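PDB 5IM3: ribonucleoside-diphosphate reductase from Pseudomonas aeruginosa, which probably reduces ribonucleoside diphosphates to the deoxyribonucleotide precursors of DNA, using thioredoxin dithiol as reductant, under allosteric control by nucleotides such as dATP. Local coordinates for residues L878-A883 with D889-M894. Sequence-based numbering, arbitrary orientation.
Sequences LYIAGA and DVTYRM
In the beta-alpha-beta unit formed close to the C-terminal end of the modelled chain by strand 878-881, helix 885-897 and strand 906-909, Leu-878 and Ile-880 of the first strand pack on Thr-891 and Tyr-892 of the helix. Segment 889-894 of the helix runs nearly antiparallel to strand 878-881, at 157°, with their axes 11.0 Å apart at closest approach, and the two strands pair in parallel. Leu-878 and Ile-880 both point to the helix, whereas Tyr-879 between them faces away and is hydrogen-bonded through OH to Glu-786 OE1. Leu-878 CG lies anti to its carbonyl carbon (chi1 -69°), and the extended chain carries CD1 against both Thr-891 and Tyr-892: it lies 3.6 Å from Tyr-892 CE1, meeting the ring obliquely, and 3.8 Å from Thr-891 CG2. The tyrosine sets out across the contact rather than into it; the length of its side chain brings the phenol end back, with Tyr-892 OH 3.8 Å from Leu-878 CD1. Trp-548, Leu-552 and Leu-555 of helix 544-558 and Leu-906 of the second strand also touch this buried ring. Thr-891 meets Ile-880 tip to tip. Its hydroxyl is hydrogen-bonded to the carbonyl O of Lys-887, one helical turn back, which satisfies it beside the hydrocarbon; Ile-880 CD1 makes van der Waals contact, 3.7 Å from Thr-891 OG1 and 3.9 Å from Thr-891 CG2.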
loop_
_atom_site.group_PDB
_atom_site.type_symbol
_atom_site.label_atom_id
_atom_site.label_comp_id
_atom_site.label_asym_id
_atom_site.label_seq_id
_atom_site.Cartn_x
_atom_site.Cartn_y
_atom_site.Cartn_z
ATOM N N LEU A 878 -3.615 -2.054 -29.354
ATOM C CA LEU A 878 -2.301 -1.658 -28.874
ATOM C C LEU A 878 -1.941 -2.473 -27.644
ATOM O O LEU A 878 -2.781 -2.703 -26.766
ATOM C CB LEU A 878 -2.253 -0.163 -28.557
ATOM C CG LEU A 878 -2.326 0.769 -29.770
ATOM C CD1 LEU A 878 -2.279 2.214 -29.317
ATOM C CD2 LEU A 878 -1.199 0.496 -30.756
ATOM N N TYR A 879 -0.688 -2.919 -27.602
ATOM C CA TYR A 879 -0.175 -3.753 -26.525
ATOM C C TYR A 879 0.926 -2.985 -25.812
ATOM O O TYR A 879 1.883 -2.531 -26.446
ATOM C CB TYR A 879 0.345 -5.083 -27.072
ATOM C CG TYR A 879 -0.701 -5.834 -27.857
ATOM C CD1 TYR A 879 -0.919 -5.559 -29.201
ATOM C CD2 TYR A 879 -1.483 -6.807 -27.252
ATOM C CE1 TYR A 879 -1.881 -6.239 -29.921
ATOM C CE2 TYR A 879 -2.445 -7.493 -27.965
ATOM C CZ TYR A 879 -2.641 -7.203 -29.296
ATOM O OH TYR A 879 -3.603 -7.887 -30.002
ATOM N N ILE A 880 0.782 -2.828 -24.501
ATOM C CA ILE A 880 1.696 -2.022 -23.709
ATOM C C ILE A 880 2.047 -2.808 -22.456
ATOM O O ILE A 880 1.181 -3.047 -21.606
ATOM C CB ILE A 880 1.099 -0.657 -23.344
ATOM C CG1 ILE A 880 0.821 0.145 -24.620
ATOM C CG2 ILE A 880 2.043 0.094 -22.407
ATOM C CD1 ILE A 880 0.237 1.520 -24.382
ATOM N N ALA A 881 3.307 -3.212 -22.347
ATOM C CA ALA A 881 3.841 -3.728 -21.098
ATOM C C ALA A 881 4.511 -2.594 -20.334
ATOM O O ALA A 881 4.956 -1.603 -20.921
ATOM C CB ALA A 881 4.833 -4.862 -21.355
ATOM N N GLY A 882 4.572 -2.743 -19.016
ATOM C CA GLY A 882 5.050 -1.676 -18.160
ATOM C C GLY A 882 3.891 -0.925 -17.544
ATOM O O GLY A 882 3.899 -0.626 -16.346
ATOM N N ALA A 883 2.890 -0.619 -18.369
ATOM C CA ALA A 883 1.638 -0.008 -17.931
ATOM C C ALA A 883 1.853 1.134 -16.948
ATOM O O ALA A 883 1.892 0.922 -15.731
ATOM C CB ALA A 883 0.724 -1.059 -17.301
ATOM N N ASP A 889 0.235 8.051 -22.051
ATOM C CA ASP A 889 0.220 9.406 -22.589
ATOM C C ASP A 889 1.053 9.493 -23.863
ATOM O O ASP A 889 0.558 9.920 -24.913
ATOM C CB ASP A 889 0.728 10.385 -21.530
ATOM C CG ASP A 889 0.660 11.827 -21.986
ATOM O OD1 ASP A 889 -0.049 12.116 -22.968
ATOM O OD2 ASP A 889 1.314 12.679 -21.354
ATOM N N VAL A 890 2.320 9.074 -23.792
ATOM C CA VAL A 890 3.205 9.158 -24.952
ATOM C C VAL A 890 2.672 8.320 -26.104
ATOM O O VAL A 890 2.821 8.694 -27.274
ATOM C CB VAL A 890 4.640 8.738 -24.564
ATOM C CG1 VAL A 890 4.663 7.321 -24.017
ATOM C CG2 VAL A 890 5.587 8.857 -25.753
ATOM N N THR A 891 2.037 7.186 -25.805
ATOM C CA THR A 891 1.539 6.317 -26.867
ATOM C C THR A 891 0.393 6.972 -27.628
ATOM O O THR A 891 0.430 7.072 -28.860
ATOM C CB THR A 891 1.091 4.977 -26.283
ATOM O OG1 THR A 891 2.227 4.280 -25.762
ATOM C CG2 THR A 891 0.412 4.114 -27.349
ATOM N N TYR A 892 -0.647 7.412 -26.917
ATOM C CA TYR A 892 -1.826 7.931 -27.597
ATOM C C TYR A 892 -1.654 9.370 -28.065
ATOM O O TYR A 892 -2.408 9.816 -28.936
ATOM C CB TYR A 892 -3.048 7.778 -26.692
ATOM C CG TYR A 892 -3.437 6.326 -26.536
ATOM C CD1 TYR A 892 -4.154 5.672 -27.532
ATOM C CD2 TYR A 892 -3.053 5.595 -25.420
ATOM C CE1 TYR A 892 -4.498 4.338 -27.408
ATOM C CE2 TYR A 892 -3.390 4.259 -25.286
ATOM C CZ TYR A 892 -4.109 3.634 -26.283
ATOM O OH TYR A 892 -4.448 2.303 -26.154
ATOM N N ARG A 893 -0.675 10.099 -27.525
ATOM C CA ARG A 893 -0.223 11.317 -28.190
ATOM C C ARG A 893 0.402 10.987 -29.540
ATOM O O ARG A 893 0.126 11.655 -30.543
ATOM C CB ARG A 893 0.793 12.061 -27.320
ATOM C CG ARG A 893 0.210 12.794 -26.127
ATOM C CD ARG A 893 1.204 13.810 -25.584
ATOM N NE ARG A 893 0.804 14.332 -24.278
ATOM C CZ ARG A 893 1.166 15.519 -23.800
ATOM N NH1 ARG A 893 1.932 16.329 -24.521
ATOM N NH2 ARG A 893 0.750 15.905 -22.601
ATOM N N MET A 894 1.254 9.960 -29.578
ATOM C CA MET A 894 1.902 9.565 -30.824
ATOM C C MET A 894 0.877 9.116 -31.857
ATOM O O MET A 894 0.983 9.465 -33.038
ATOM C CB MET A 894 2.913 8.450 -30.547
ATOM C CG MET A 894 3.606 7.893 -31.784
ATOM S SD MET A 894 4.629 6.453 -31.409
ATOM C CE MET A 894 5.307 6.100 -33.028
#